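PDB 3SCY: hypothetical bacterial 6-phosphogluconolactonase from Bacteroides fragilis, which is of unproven activity but probably hydrolyses 6-phosphogluconolactone to 6-phosphogluconate, as a seven-bladed beta-propeller lactonase. Local coordinates for residues A[9-21]-A[28-40]. Sequence-based numbering, arbitrary orientation. Where two conformers were deposited one is given.
Sequences TTDSELTMLVGTY and GIYTFRFNEETGE
Thr20 OG1 donates to the carbonyl O of Gly28 at 2.6 Å, in the carbonyl plane and on a lone pair; Ser26 is its second partner. From here strands 13-20 and 28-35 run as an antiparallel hairpin, with paired backbone bonds at Val18-Tyr30, Met16-Phe32 and Leu14-Phe34. A further bond, Glu36 N to Ser12 O (2.9 Å), carries the pairing one step on.

On one face Val18 CG2 comes obliquely to the Phe32 ring, 3.7 Å from CE1, and Met16 CE reaches it too; Leu14 CD1 meets the edge of Phe34. On the other, Leu17 CD2 and Thr31 CG2 lie side by side. Two successive bends in the Arg33 chain (chi2 77°, chi3 71°) turn NH1 back to 2.9 Å from Thr15 OG1, which lies at the guanidinium edge, in its plane; each is hydrogen-bonded to Lys84 O, and Arg33 NH2 to Glu85 O. Water bridges Glu13 OE2 to Asn35 ND2.

Strands 354-360 and 41-48 flank this hairpin, so N- and C-terminal strands share one blade, closing the propeller. The Val18, Phe32 and Met16 face is thus apolar, the other holds polar groups against backbone carbonyls of 84-87, and hydrated groups gather where 13-20 begins and 28-35 ends.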
ATOM      1  N   THR A   9     -19.600 -18.264  12.373  1.00 51.60           N
ATOM      2  CA  THR A   9     -20.062 -17.157  11.519  1.00 51.47           C
ATOM      3  C   THR A   9     -18.876 -16.226  11.245  1.00 53.62           C
ATOM      4  O   THR A   9     -18.769 -15.642  10.165  1.00 53.76           O
ATOM      5  CB  THR A   9     -21.217 -16.385  12.195  1.00 65.49           C
ATOM      6  OG1 THR A   9     -20.800 -15.950  13.496  1.00 69.30           O
ATOM      7  CG2 THR A   9     -22.495 -17.198  12.299  1.00 65.37           C
ATOM      8  N   THR A  10     -17.942 -16.164  12.219  1.00 48.41           N
ATOM      9  CA  THR A  10     -16.743 -15.346  12.214  1.00 45.72           C
ATOM     10  C   THR A  10     -15.706 -15.805  11.161  1.00 45.35           C
ATOM     11  O   THR A  10     -14.897 -14.982  10.750  1.00 43.31           O
ATOM     12  CB  THR A  10     -16.123 -15.304  13.628  1.00 56.43           C
ATOM     13  OG1 THR A  10     -15.622 -16.597  13.983  1.00 55.41           O
ATOM     14  CG2 THR A  10     -17.109 -14.808  14.693  1.00 55.63           C
ATOM     15  N   ASP A  11     -15.742 -17.082  10.701  1.00 41.38           N
ATOM     16  CA  ASP A  11     -14.777 -17.612   9.722  1.00 40.11           C
ATOM     17  C   ASP A  11     -14.649 -16.734   8.484  1.00 44.16           C
ATOM     18  O   ASP A  11     -13.537 -16.405   8.057  1.00 46.32           O
ATOM     19  CB  ASP A  11     -15.177 -19.026   9.281  1.00 43.68           C
ATOM     20  CG  ASP A  11     -15.013 -20.084  10.349  1.00 53.71           C
ATOM     21  OD1 ASP A  11     -14.215 -19.860  11.294  1.00 54.21           O
ATOM     22  OD2 ASP A  11     -15.636 -21.151  10.216  1.00 56.48           O
ATOM     23  N   SER A  12     -15.795 -16.343   7.948  1.00 38.02           N
ATOM     24  CA  SER A  12     -15.856 -15.513   6.750  0.50 37.14           C
ATOM     25  C   SER A  12     -15.843 -14.019   7.097  1.00 37.72           C
ATOM     26  O   SER A  12     -15.769 -13.182   6.197  1.00 37.36           O
ATOM     27  CB  SER A  12     -17.104 -15.863   5.954  0.50 42.18           C
ATOM     28  OG  SER A  12     -17.163 -17.262   5.718  0.50 53.56           O
ATOM     29  N   GLU A  13     -15.886 -13.688   8.396  1.00 30.24           N
ATOM     30  CA  GLU A  13     -15.891 -12.312   8.871  1.00 28.73           C
ATOM     31  C   GLU A  13     -14.499 -11.812   9.076  1.00 31.17           C
ATOM     32  O   GLU A  13     -13.802 -12.278   9.967  1.00 32.04           O
ATOM     33  CB  GLU A  13     -16.693 -12.167  10.171  1.00 31.39           C
ATOM     34  CG  GLU A  13     -18.194 -12.309   9.961  1.00 38.05           C
ATOM     35  CD  GLU A  13     -19.068 -12.095  11.182  1.00 71.79           C
ATOM     36  OE1 GLU A  13     -18.555 -12.191  12.322  1.00 76.33           O
ATOM     37  OE2 GLU A  13     -20.280 -11.844  10.996  1.00 73.34           O
ATOM     38  N   LEU A  14     -14.120 -10.833   8.275  1.00 26.29           N
ATOM     39  CA  LEU A  14     -12.831 -10.174   8.386  1.00 24.87           C
ATOM     40  C   LEU A  14     -12.963  -8.887   9.191  1.00 27.44           C
ATOM     41  O   LEU A  14     -14.044  -8.298   9.232  1.00 25.93           O
ATOM     42  CB  LEU A  14     -12.332  -9.812   6.965  1.00 25.09           C
ATOM     43  CG  LEU A  14     -12.147 -10.935   5.926  1.00 31.42           C
ATOM     44  CD1 LEU A  14     -12.115 -10.345   4.517  1.00 30.56           C
ATOM     45  CD2 LEU A  14     -10.832 -11.667   6.157  1.00 36.80           C
ATOM     46  N   THR A  15     -11.865  -8.413   9.786  1.00 23.39           N
ATOM     47  CA  THR A  15     -11.860  -7.095  10.406  1.00 22.95           C
ATOM     48  C   THR A  15     -11.133  -6.185   9.445  1.00 24.19           C
ATOM     49  O   THR A  15     -10.009  -6.480   9.058  1.00 24.59           O
ATOM     50  CB  THR A  15     -11.274  -7.077  11.816  1.00 26.26           C
ATOM     51  OG1 THR A  15     -12.072  -7.964  12.581  1.00 25.26           O
ATOM     52  CG2 THR A  15     -11.383  -5.684  12.461  1.00 25.87           C
HETATM   53  N   MSE A  16     -11.772  -5.096   9.057  1.00 20.92           N
HETATM   54  CA  MSE A  16     -11.210  -4.161   8.098  1.00 19.23           C
HETATM   55  C   MSE A  16     -10.851  -2.843   8.792  1.00 22.58           C
HETATM   56  O   MSE A  16     -11.664  -2.285   9.531  1.00 21.44           O
HETATM   57  CB  MSE A  16     -12.203  -3.922   6.956  1.00 20.05           C
HETATM   58  CG  MSE A  16     -11.671  -2.936   5.908  1.00 21.27           C
HETATM   59 SE   MSE A  16     -12.807  -2.874   4.356  0.75 23.66          SE
HETATM   60  CE  MSE A  16     -14.115  -1.976   5.010  1.00 22.50           C
ATOM     61  N   LEU A  17      -9.677  -2.338   8.485  1.00 19.36           N
ATOM     62  CA  LEU A  17      -9.161  -1.050   8.919  1.00 18.87           C
ATOM     63  C   LEU A  17      -9.280  -0.097   7.755  1.00 20.85           C
ATOM     64  O   LEU A  17      -8.915  -0.449   6.624  1.00 19.29           O
ATOM     65  CB  LEU A  17      -7.692  -1.186   9.331  1.00 18.01           C
ATOM     66  CG  LEU A  17      -7.390  -2.117  10.519  1.00 23.03           C
ATOM     67  CD1 LEU A  17      -5.907  -2.569  10.485  1.00 24.35           C
ATOM     68  CD2 LEU A  17      -7.548  -1.356  11.844  1.00 26.63           C
ATOM     69  N   VAL A  18      -9.769   1.121   8.017  1.00 19.63           N
ATOM     70  CA  VAL A  18      -9.906   2.129   6.978  1.00 17.30           C
ATOM     71  C   VAL A  18      -9.177   3.391   7.399  1.00 19.44           C
ATOM     72  O   VAL A  18      -9.576   4.026   8.380  1.00 19.79           O
ATOM     73  CB  VAL A  18     -11.384   2.441   6.666  1.00 20.47           C
ATOM     74  CG1 VAL A  18     -11.497   3.515   5.574  1.00 20.44           C
ATOM     75  CG2 VAL A  18     -12.131   1.165   6.265  1.00 20.29           C
ATOM     76  N   GLY A  19      -8.146   3.740   6.638  1.00 16.95           N
ATOM     77  CA  GLY A  19      -7.418   4.996   6.799  1.00 17.73           C
ATOM     78  C   GLY A  19      -8.078   6.053   5.922  1.00 19.81           C
ATOM     79  O   GLY A  19      -8.685   5.741   4.889  1.00 20.02           O
ATOM     80  N   THR A  20      -7.966   7.316   6.335  1.00 19.03           N
ATOM     81  CA  THR A  20      -8.585   8.467   5.675  1.00 18.85           C
ATOM     82  C   THR A  20      -7.742   9.718   5.729  1.00 22.89           C
ATOM     83  O   THR A  20      -6.729   9.764   6.422  1.00 22.29           O
ATOM     84  CB  THR A  20      -9.892   8.819   6.437  1.00 22.88           C
ATOM     85  OG1 THR A  20      -9.567   9.354   7.735  1.00 22.80           O
ATOM     86  CG2 THR A  20     -10.870   7.632   6.566  1.00 23.36           C
ATOM     87  N   TYR A  21      -8.200  10.759   5.025  1.00 20.65           N
ATOM     88  CA  TYR A  21      -7.696  12.117   5.226  1.00 21.12           C
ATOM     89  C   TYR A  21      -8.693  12.790   6.152  1.00 25.25           C
ATOM     90  O   TYR A  21      -9.903  12.575   6.022  1.00 24.90           O
ATOM     91  CB  TYR A  21      -7.527  12.869   3.915  1.00 21.91           C
ATOM     92  CG  TYR A  21      -6.285  12.443   3.170  1.00 21.17           C
ATOM     93  CD1 TYR A  21      -5.018  12.717   3.673  1.00 21.84           C
ATOM     94  CD2 TYR A  21      -6.374  11.731   1.980  1.00 22.08           C
ATOM     95  CE1 TYR A  21      -3.869  12.336   2.984  1.00 22.24           C
ATOM     96  CE2 TYR A  21      -5.234  11.358   1.274  1.00 22.47           C
ATOM     97  CZ  TYR A  21      -3.982  11.640   1.792  1.00 22.53           C
ATOM     98  OH  TYR A  21      -2.861  11.234   1.099  1.00 24.66           O
ATOM     99  N   GLY A  28     -10.525   9.846  11.663  1.00 24.77           N
ATOM    100  CA  GLY A  28      -9.231   9.219  11.449  1.00 24.44           C
ATOM    101  C   GLY A  28      -9.338   7.813  10.921  1.00 23.74           C
ATOM    102  O   GLY A  28      -9.423   7.608   9.710  1.00 24.00           O
ATOM    103  N   ILE A  29      -9.226   6.826  11.823  1.00 20.07           N
ATOM    104  CA  ILE A  29      -9.285   5.407  11.408  1.00 18.06           C
ATOM    105  C   ILE A  29     -10.634   4.843  11.772  1.00 21.73           C
ATOM    106  O   ILE A  29     -11.074   5.006  12.910  1.00 22.33           O
ATOM    107  CB  ILE A  29      -8.150   4.557  12.063  1.00 20.61           C
ATOM    108  CG1 ILE A  29      -6.769   5.096  11.674  1.00 19.26           C
ATOM    109  CG2 ILE A  29      -8.274   3.089  11.657  1.00 20.44           C
ATOM    110  CD1 ILE A  29      -5.619   4.489  12.494  1.00 19.92           C
ATOM    111  N   TYR A  30     -11.237   4.107  10.845  1.00 19.18           N
ATOM    112  CA  TYR A  30     -12.518   3.459  11.069  1.00 20.05           C
ATOM    113  C   TYR A  30     -12.330   1.968  10.922  1.00 24.05           C
ATOM    114  O   TYR A  30     -11.542   1.516  10.074  1.00 22.72           O
ATOM    115  CB  TYR A  30     -13.565   3.981  10.085  1.00 20.69           C
ATOM    116  CG  TYR A  30     -13.917   5.435  10.293  1.00 22.38           C
ATOM    117  CD1 TYR A  30     -13.177   6.444   9.681  1.00 23.42           C
ATOM    118  CD2 TYR A  30     -14.952   5.808  11.148  1.00 24.83           C
ATOM    119  CE1 TYR A  30     -13.468   7.787   9.905  1.00 26.58           C
ATOM    120  CE2 TYR A  30     -15.246   7.151  11.388  1.00 27.31           C
ATOM    121  CZ  TYR A  30     -14.516   8.136  10.739  1.00 34.96           C
ATOM    122  OH  TYR A  30     -14.775   9.463  10.956  1.00 38.48           O
ATOM    123  N   THR A  31     -13.025   1.197  11.761  1.00 21.57           N
ATOM    124  CA  THR A  31     -12.947  -0.258  11.692  1.00 20.73           C
ATOM    125  C   THR A  31     -14.333  -0.845  11.449  1.00 23.56           C
ATOM    126  O   THR A  31     -15.340  -0.287  11.901  1.00 23.67           O
ATOM    127  CB  THR A  31     -12.306  -0.861  12.916  1.00 22.67           C
ATOM    128  OG1 THR A  31     -13.076  -0.508  14.059  1.00 23.33           O
ATOM    129  CG2 THR A  31     -10.851  -0.418  13.103  1.00 21.90           C
ATOM    130  N   PHE A  32     -14.363  -1.958  10.712  1.00 20.94           N
ATOM    131  CA  PHE A  32     -15.596  -2.634  10.287  1.00 21.47           C
ATOM    132  C   PHE A  32     -15.435  -4.128  10.297  1.00 26.12           C
ATOM    133  O   PHE A  32     -14.333  -4.632  10.103  1.00 25.19           O
ATOM    134  CB  PHE A  32     -15.973  -2.220   8.822  1.00 23.04           C
ATOM    135  CG  PHE A  32     -16.191  -0.744   8.576  1.00 23.35           C
ATOM    136  CD1 PHE A  32     -15.112   0.110   8.365  1.00 24.38           C
ATOM    137  CD2 PHE A  32     -17.470  -0.207   8.571  1.00 25.97           C
ATOM    138  CE1 PHE A  32     -15.309   1.475   8.169  1.00 25.49           C
ATOM    139  CE2 PHE A  32     -17.667   1.171   8.419  1.00 28.77           C
ATOM    140  CZ  PHE A  32     -16.581   2.000   8.194  1.00 25.13           C
ATOM    141  N   ARG A  33     -16.552  -4.846  10.435  1.00 24.55           N
ATOM    142  CA  ARG A  33     -16.549  -6.260  10.156  1.00 24.97           C
ATOM    143  C   ARG A  33     -16.940  -6.380   8.680  1.00 27.81           C
ATOM    144  O   ARG A  33     -17.841  -5.668   8.245  1.00 30.32           O
ATOM    145  CB  ARG A  33     -17.521  -7.037  11.055  1.00 27.20           C
ATOM    146  CG  ARG A  33     -17.137  -8.519  11.142  1.00 34.49           C
ATOM    147  CD  ARG A  33     -15.956  -8.730  12.086  1.00 41.67           C
ATOM    148  NE  ARG A  33     -16.401  -8.497  13.455  1.00 43.17           N
ATOM    149  CZ  ARG A  33     -15.632  -8.257  14.508  1.00 45.34           C
ATOM    150  NH1 ARG A  33     -14.309  -8.188  14.378  1.00 42.62           N
ATOM    151  NH2 ARG A  33     -16.178  -8.050  15.694  1.00 40.17           N
ATOM    152  N   PHE A  34     -16.256  -7.211   7.899  1.00 24.41           N
ATOM    153  CA  PHE A  34     -16.632  -7.386   6.488  1.00 23.76           C
ATOM    154  C   PHE A  34     -16.755  -8.880   6.191  1.00 27.78           C
ATOM    155  O   PHE A  34     -15.789  -9.621   6.392  1.00 26.26           O
ATOM    156  CB  PHE A  34     -15.613  -6.706   5.530  1.00 23.58           C
ATOM    157  CG  PHE A  34     -16.026  -6.881   4.080  1.00 24.22           C
ATOM    158  CD1 PHE A  34     -16.990  -6.049   3.502  1.00 26.49           C
ATOM    159  CD2 PHE A  34     -15.500  -7.914   3.309  1.00 24.82           C
ATOM    160  CE1 PHE A  34     -17.407  -6.242   2.181  1.00 27.03           C
ATOM    161  CE2 PHE A  34     -15.907  -8.093   1.981  1.00 27.58           C
ATOM    162  CZ  PHE A  34     -16.866  -7.265   1.432  1.00 26.64           C
ATOM    163  N   ASN A  35     -17.924  -9.321   5.686  1.00 27.12           N
ATOM    164  CA  ASN A  35     -18.105 -10.735   5.379  1.00 26.82           C
ATOM    165  C   ASN A  35     -17.647 -11.011   3.942  1.00 28.78           C
ATOM    166  O   ASN A  35     -18.255 -10.495   3.002  1.00 28.61           O
ATOM    167  CB  ASN A  35     -19.560 -11.131   5.597  1.00 31.33           C
ATOM    168  CG  ASN A  35     -19.769 -12.607   5.578  1.00 37.55           C
ATOM    169  OD1 ASN A  35     -19.328 -13.316   4.660  1.00 37.13           O
ATOM    170  ND2 ASN A  35     -20.400 -13.115   6.617  1.00 36.47           N
ATOM    171  N   GLU A  36     -16.552 -11.792   3.773  1.00 27.34           N
ATOM    172  CA  GLU A  36     -15.984 -12.066   2.439  1.00 25.79           C
ATOM    173  C   GLU A  36     -16.772 -13.156   1.672  1.00 30.52           C
ATOM    174  O   GLU A  36     -16.348 -13.540   0.588  1.00 29.01           O
ATOM    175  CB  GLU A  36     -14.477 -12.399   2.487  1.00 26.13           C
ATOM    176  CG  GLU A  36     -14.090 -13.666   3.245  1.00 29.15           C
ATOM    177  CD  GLU A  36     -12.705 -14.236   2.989  1.00 39.08           C
ATOM    178  OE1 GLU A  36     -11.932 -13.644   2.198  1.00 29.02           O
ATOM    179  OE2 GLU A  36     -12.414 -15.321   3.545  1.00 36.78           O
ATOM    180  N   GLU A  37     -17.890 -13.645   2.222  1.00 28.27           N
ATOM    181  CA  GLU A  37     -18.717 -14.622   1.477  1.00 29.29           C
ATOM    182  C   GLU A  37     -20.023 -13.943   1.032  1.00 35.89           C
ATOM    183  O   GLU A  37     -20.637 -14.380   0.052  1.00 37.37           O
ATOM    184  CB  GLU A  37     -19.004 -15.928   2.275  1.00 32.21           C
ATOM    185  CG  GLU A  37     -17.799 -16.826   2.571  1.00 42.43           C
ATOM    186  CD  GLU A  37     -16.936 -17.428   1.469  1.00 54.12           C
ATOM    187  OE1 GLU A  37     -17.455 -17.664   0.355  1.00 46.45           O
ATOM    188  OE2 GLU A  37     -15.749 -17.725   1.746  1.00 41.30           O
ATOM    189  N   THR A  38     -20.446 -12.860   1.722  1.00 31.94           N
ATOM    190  CA  THR A  38     -21.695 -12.153   1.391  1.00 32.20           C
ATOM    191  C   THR A  38     -21.549 -10.674   1.002  1.00 33.84           C
ATOM    192  O   THR A  38     -22.472 -10.125   0.392  1.00 33.25           O
ATOM    193  CB  THR A  38     -22.694 -12.204   2.548  1.00 40.18           C
ATOM    194  OG1 THR A  38     -22.165 -11.452   3.635  1.00 37.19           O
ATOM    195  CG2 THR A  38     -23.040 -13.629   2.985  1.00 39.47           C
ATOM    196  N   GLY A  39     -20.443 -10.025   1.399  1.00 28.55           N
ATOM    197  CA  GLY A  39     -20.244  -8.614   1.093  1.00 26.89           C
ATOM    198  C   GLY A  39     -20.877  -7.653   2.074  1.00 31.25           C
ATOM    199  O   GLY A  39     -20.793  -6.436   1.890  1.00 28.86           O
ATOM    200  N   GLU A  40     -21.497  -8.191   3.141  1.00 31.65           N
ATOM    201  CA  GLU A  40     -22.113  -7.393   4.200  1.00 31.26           C
ATOM    202  C   GLU A  40     -21.048  -6.820   5.129  1.00 32.40           C
ATOM    203  O   GLU A  40     -20.037  -7.468   5.379  1.00 32.00           O
ATOM    204  CB  GLU A  40     -23.114  -8.234   5.013  1.00 34.40           C
ATOM    205  CG  GLU A  40     -24.249  -8.844   4.187  1.00 46.54           C
ATOM    206  CD  GLU A  40     -25.280  -7.919   3.560  1.00 68.03           C
ATOM    207  OE1 GLU A  40     -25.309  -6.718   3.911  1.00 41.38           O
ATOM    208  OE2 GLU A  40     -26.091  -8.411   2.740  1.00 71.10           O
TER
HETATM  209  O   HOH W   1     -11.137 -15.823   5.897  1.00 40.45           O
HETATM  210  O   HOH W   2     -14.282 -17.179   4.175  1.00 37.31           O
HETATM  211  O   HOH W   3     -21.602 -11.110   8.336  1.00 50.26           O